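Side-chain contacts in ethylbenzene dehydrogenase alpha-subunit (PDB 2IVF), which belongs to the molybdopterin oxidoreductase family and carries a molybdenum atom and an iron/sulfur cluster together with the bound ligands MGD and MD1: residues A[168-173]-A[648-653]; A[438-443]-A[463-468]. All blocks are in the same frame, centred on the assembly; numbering follows the deposited sequence.

Starting from the N terminus, the chain first passes 168-173 on helix 163-181; 474 residues lie between it and 648-653, whose strand 648-651 closes the wide loop of contact 1. Within that loop lies all of contact 2, a short-range closure in which strand 440-444 is met by helix 454-467, with 19 residues between the two segments. One loop therefore nests in the other without crossing. Both belong to the molybdopterin oxidoreductase part of the chain, yet their centres are about 50 Å apart, on opposite sides of the chain's centre. Contact 1 joins helix 163-181 to the mixed sheet containing 648-651, and contact 2 joins helix 454-467 to the parallel sheet ending in 440-444.

Contact 1: residues A[168-173]-A[648-653]; sequences GDIADS and IVLPCA. With MD1 (phosphoric acid 4-(2-amino-4-oxo-3,4,5,6,-tetrahydro-pteridin-6-yl)-2-hydroxy-3,4-dimercapto-but-3-en-yl ester guanylate ester), chain N.
Ile170 and Leu650 meet end to end, methyl against methyl, with CD1 of Ile170 3.6 Å from CD1 of Leu650. The same Ile170 CD1 lies 3.8 Å from CG2 of Ile648, whose side chain it passes at a slant. Extension of the ethyl arm of Ile170 (chi2 163°) carries this one methyl to both strand residues, which point to the same side of the strand because they are two positions apart.

One carboxylate borders this apolar patch. OD2 of Asp169 comes within 4.0 Å of CD1 of Ile648, the two side chains running at about a right angle; the carboxylate finds its charge partner in Lys148, through a salt bridge from OD2.

Just past the strand, Cys652 and Ala653 line the pocket of the bound MD1. CB and SG of Cys652 each lie 3.5 Å from N2, the amino group at the guanine end, while Glu636 and Glu687 are among the hydrogen-bonding partners of MD1. The contact thus packs helix 163-181 on the strand that leads into this pocket. Strand 648-651 runs between 147-149 and 631-636 in a mixed sheet. Helix 163-181 lies against it, with Ile170 also touching Phe633, and helix 687-704 adjoins both Ala171 and Leu650.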
# COMPACT_ATOMS: atom_id res chain seq x y z
N GLY A 168 -32.18 -2.63 -18.04
CA GLY A 168 -33.61 -2.97 -18.06
C GLY A 168 -34.02 -3.86 -16.89
O GLY A 168 -35.06 -3.62 -16.25
N ASP A 169 -33.23 -4.88 -16.60
CA ASP A 169 -33.57 -5.77 -15.47
C ASP A 169 -33.48 -5.01 -14.18
O ASP A 169 -34.29 -5.19 -13.28
CB ASP A 169 -32.63 -6.97 -15.35
CG ASP A 169 -32.79 -7.98 -16.47
OD1 ASP A 169 -33.74 -7.86 -17.27
OD2 ASP A 169 -31.94 -8.90 -16.52
N ILE A 170 -32.47 -4.16 -14.07
CA ILE A 170 -32.32 -3.37 -12.87
C ILE A 170 -33.52 -2.44 -12.68
O ILE A 170 -34.07 -2.34 -11.58
CB ILE A 170 -31.03 -2.54 -12.90
CG1 ILE A 170 -29.82 -3.48 -12.86
CG2 ILE A 170 -31.04 -1.56 -11.73
CD1 ILE A 170 -28.49 -2.84 -13.28
N ALA A 171 -33.92 -1.78 -13.76
CA ALA A 171 -35.04 -0.85 -13.70
C ALA A 171 -36.32 -1.54 -13.33
O ALA A 171 -37.13 -1.04 -12.55
CB ALA A 171 -35.21 -0.18 -15.04
N ASP A 172 -36.56 -2.69 -13.95
CA ASP A 172 -37.73 -3.47 -13.59
C ASP A 172 -37.73 -3.85 -12.11
O ASP A 172 -38.80 -3.85 -11.48
CB ASP A 172 -37.83 -4.71 -14.44
CG ASP A 172 -38.55 -4.48 -15.75
OD1 ASP A 172 -39.34 -3.52 -15.90
OD2 ASP A 172 -38.30 -5.29 -16.65
N SER A 173 -36.58 -4.23 -11.56
CA SER A 173 -36.55 -4.62 -10.14
C SER A 173 -36.84 -3.40 -9.23
O SER A 173 -37.52 -3.51 -8.20
CB SER A 173 -35.24 -5.28 -9.78
OG SER A 173 -34.23 -4.29 -9.65
N ILE A 648 -26.43 -8.88 -11.47
CA ILE A 648 -26.05 -8.10 -12.63
C ILE A 648 -24.78 -7.35 -12.26
O ILE A 648 -24.71 -6.71 -11.20
CB ILE A 648 -27.16 -7.07 -13.02
CG1 ILE A 648 -28.44 -7.74 -13.48
CG2 ILE A 648 -26.64 -6.11 -14.12
CD1 ILE A 648 -28.34 -8.56 -14.76
N VAL A 649 -23.76 -7.41 -13.11
CA VAL A 649 -22.57 -6.61 -12.91
C VAL A 649 -22.42 -5.72 -14.14
O VAL A 649 -22.43 -6.22 -15.29
CB VAL A 649 -21.33 -7.49 -12.70
CG1 VAL A 649 -20.07 -6.63 -12.53
CG2 VAL A 649 -21.54 -8.43 -11.48
N LEU A 650 -22.29 -4.41 -13.89
CA LEU A 650 -22.21 -3.40 -14.94
C LEU A 650 -20.78 -2.89 -15.01
O LEU A 650 -20.24 -2.44 -13.98
CB LEU A 650 -23.10 -2.23 -14.58
CG LEU A 650 -24.58 -2.54 -14.48
CD1 LEU A 650 -25.30 -1.28 -14.11
CD2 LEU A 650 -25.11 -3.15 -15.77
N PRO A 651 -20.13 -3.00 -16.17
CA PRO A 651 -18.69 -2.64 -16.19
C PRO A 651 -18.42 -1.14 -16.24
O PRO A 651 -19.03 -0.46 -17.03
CB PRO A 651 -18.19 -3.27 -17.48
CG PRO A 651 -19.36 -3.21 -18.41
CD PRO A 651 -20.59 -3.47 -17.47
N CYS A 652 -17.46 -0.66 -15.45
CA CYS A 652 -17.16 0.74 -15.35
C CYS A 652 -15.74 1.11 -15.77
O CYS A 652 -14.79 0.31 -15.75
CB CYS A 652 -17.41 1.25 -13.93
SG CYS A 652 -19.13 1.06 -13.50
N ALA A 653 -15.65 2.37 -16.17
CA ALA A 653 -14.40 2.96 -16.56
C ALA A 653 -13.57 3.12 -15.28
O ALA A 653 -14.13 3.38 -14.21
CB ALA A 653 -14.68 4.31 -17.24
PB MD1 N . -14.88 -0.77 0.52
O3B MD1 N . -13.60 -1.25 -0.28
O1B MD1 N . -15.16 0.63 0.09
O2B MD1 N . -15.94 -1.81 0.59
O3A MD1 N . -14.31 -0.69 1.99
C10 MD1 N . -13.70 0.50 2.54
C11 MD1 N . -13.15 0.05 3.88
O11 MD1 N . -11.91 -0.66 3.53
C12 MD1 N . -12.78 1.25 4.72
S12 MD1 N . -12.60 2.81 4.04
C13 MD1 N . -12.51 1.12 6.06
S13 MD1 N . -12.04 2.43 7.01
C14 MD1 N . -12.62 -0.17 6.77
N15 MD1 N . -11.46 -0.71 7.40
C16 MD1 N . -11.47 -1.96 7.96
C15 MD1 N . -10.34 -2.36 8.65
O14 MD1 N . -9.34 -1.60 8.76
N17 MD1 N . -10.37 -3.63 9.12
C17 MD1 N . -11.50 -4.44 8.98
N16 MD1 N . -11.43 -5.66 9.50
N18 MD1 N . -12.60 -4.00 8.35
C20 MD1 N . -12.60 -2.78 7.85
N8 MD1 N . -13.72 -2.32 7.26
C7 MD1 N . -13.84 -1.04 6.60
PA MD1 N . -13.37 -2.35 -1.43
O1A MD1 N . -12.13 -1.91 -2.14
O2A MD1 N . -13.35 -3.68 -0.79
O5' MD1 N . -14.62 -2.26 -2.40
C5' MD1 N . -14.69 -1.10 -3.22
C4' MD1 N . -14.93 -1.50 -4.62
O4' MD1 N . -14.81 -0.28 -5.34
C1' MD1 N . -14.34 -0.67 -6.63
N9 MD1 N . -13.76 0.42 -7.42
C4 MD1 N . -14.38 0.99 -8.44
N3 MD1 N . -15.62 0.75 -8.95
C2 MD1 N . -16.07 1.45 -9.98
N2 MD1 N . -17.31 1.22 -10.48
N1 MD1 N . -15.21 2.36 -10.57
C6 MD1 N . -13.95 2.66 -10.12
O6 MD1 N . -13.30 3.54 -10.67
C5 MD1 N . -13.51 1.94 -8.99
N7 MD1 N . -12.38 1.91 -8.29
C8 MD1 N . -12.55 0.99 -7.33
C2' MD1 N . -13.27 -1.72 -6.35
O2' MD1 N . -13.04 -2.63 -7.45
C3' MD1 N . -13.79 -2.41 -5.08
O3' MD1 N . -14.30 -3.74 -5.35

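Contact 2: residues A[438-443]-A[463-468]; sequences KRTCSY and LAMALS
The CA atoms of Thr440 and Met465 are the nearest pair across the two segments, 7.8 Å apart, so the distance between strand and helix is bridged by side chains. Met465 does the reaching. Its chain folds at chi2 (-57°) and is turned again at chi3 (149°), bringing the terminal methyl to the strand although its CB does not point straight there. CE lies 3.7 Å from CG2 of Thr440, and SD follows at 3.9 Å from the same CG2; the two side chains cross at about a right angle.

Strand 440-444 ends, within this chain, a Rossmann-like parallel sheet ordered 294-296, 277-281, 249-253, 440-444, and helix 454-467, next in sequence, packs against it as part of an alpha/beta layer. Alternation along the strand directs Thr440 and Ser442 to the helix while Cys441 points away. Ser442 therefore offers its OG to the same methionine methyl, 3.7 Å from CE, a van der Waals approach; its side chain is about 11 Å from the bound MGD.

At Thr440 the hydroxyl and methyl divide their tasks: OG1 donates a hydrogen bond of 2.8 Å to the backbone O of Lys438, from above the carbonyl plane, which leaves CG2 facing Met465. Phe251 touches Thr440 and Ser442, and Trp307 of helix 303-316 packs on Met465.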
# COMPACT_ATOMS: atom_id res chain seq x y z
N LYS A 438 6.20 20.17 25.43
CA LYS A 438 6.48 20.10 24.00
C LYS A 438 5.25 20.37 23.20
O LYS A 438 4.15 19.91 23.55
CB LYS A 438 7.04 18.74 23.58
CG LYS A 438 8.44 18.51 24.14
CD LYS A 438 9.10 17.31 23.53
CE LYS A 438 10.38 16.93 24.27
NZ LYS A 438 11.20 18.16 24.43
N ARG A 439 5.42 21.16 22.15
CA ARG A 439 4.39 21.30 21.14
C ARG A 439 4.15 19.94 20.48
O ARG A 439 5.02 19.34 19.86
CB ARG A 439 4.78 22.36 20.11
CG ARG A 439 3.74 22.62 19.08
CD ARG A 439 2.50 23.37 19.69
NE ARG A 439 2.84 24.56 20.46
CZ ARG A 439 3.05 25.78 19.97
NH1 ARG A 439 2.97 26.04 18.67
NH2 ARG A 439 3.36 26.78 20.80
N THR A 440 2.93 19.45 20.61
CA THR A 440 2.62 18.06 20.37
C THR A 440 1.49 17.93 19.35
O THR A 440 0.48 18.60 19.44
CB THR A 440 2.21 17.37 21.65
OG1 THR A 440 3.31 17.40 22.60
CG2 THR A 440 1.70 15.92 21.35
N CYS A 441 1.75 17.11 18.34
CA CYS A 441 0.82 16.83 17.27
C CYS A 441 0.70 15.30 17.32
O CYS A 441 1.69 14.56 17.55
CB CYS A 441 1.39 17.27 15.92
SG CYS A 441 0.14 17.23 14.60
N SER A 442 -0.52 14.84 17.10
CA SER A 442 -0.81 13.44 16.99
C SER A 442 -1.42 13.12 15.63
O SER A 442 -2.02 13.98 14.93
CB SER A 442 -1.80 13.02 18.11
OG SER A 442 -1.32 13.36 19.39
N TYR A 443 -1.27 11.87 15.24
CA TYR A 443 -2.19 11.32 14.23
C TYR A 443 -2.82 10.09 14.83
O TYR A 443 -2.18 9.06 14.96
CB TYR A 443 -1.49 10.95 12.92
CG TYR A 443 -2.50 10.69 11.80
CD1 TYR A 443 -3.03 9.40 11.59
CD2 TYR A 443 -2.96 11.72 11.03
CE1 TYR A 443 -3.96 9.19 10.59
CE2 TYR A 443 -3.86 11.51 10.02
CZ TYR A 443 -4.36 10.25 9.81
OH TYR A 443 -5.34 10.04 8.84
N LEU A 463 -7.62 14.76 26.78
CA LEU A 463 -7.43 15.28 28.13
C LEU A 463 -5.98 15.63 28.35
O LEU A 463 -5.67 16.68 28.87
CB LEU A 463 -7.94 14.27 29.19
CG LEU A 463 -7.67 14.68 30.63
CD1 LEU A 463 -8.34 16.05 30.96
CD2 LEU A 463 -8.13 13.56 31.60
N ALA A 464 -5.07 14.78 27.88
CA ALA A 464 -3.63 15.07 27.96
C ALA A 464 -3.25 16.29 27.11
O ALA A 464 -2.38 17.10 27.51
CB ALA A 464 -2.81 13.81 27.53
N MET A 465 -3.84 16.40 25.92
CA MET A 465 -3.63 17.56 25.07
C MET A 465 -4.17 18.82 25.74
O MET A 465 -3.56 19.85 25.68
CB MET A 465 -4.25 17.37 23.69
CG MET A 465 -3.70 16.17 22.97
SD MET A 465 -1.85 16.29 22.80
CE MET A 465 -1.41 14.55 22.85
N ALA A 466 -5.33 18.74 26.37
CA ALA A 466 -5.86 19.88 27.12
C ALA A 466 -4.94 20.36 28.25
O ALA A 466 -4.70 21.58 28.45
CB ALA A 466 -7.23 19.50 27.73
N LEU A 467 -4.50 19.39 29.04
CA LEU A 467 -3.71 19.66 30.22
C LEU A 467 -2.38 20.27 29.80
O LEU A 467 -1.84 21.02 30.54
CB LEU A 467 -3.47 18.38 31.03
CG LEU A 467 -4.69 17.88 31.78
CD1 LEU A 467 -4.43 16.41 32.24
CD2 LEU A 467 -5.07 18.82 32.96
N SER A 468 -1.92 19.96 28.59
CA SER A 468 -0.65 20.49 28.09
C SER A 468 -0.83 21.70 27.16
O SER A 468 0.14 22.23 26.65
CB SER A 468 0.12 19.39 27.39
OG SER A 468 -0.63 18.77 26.35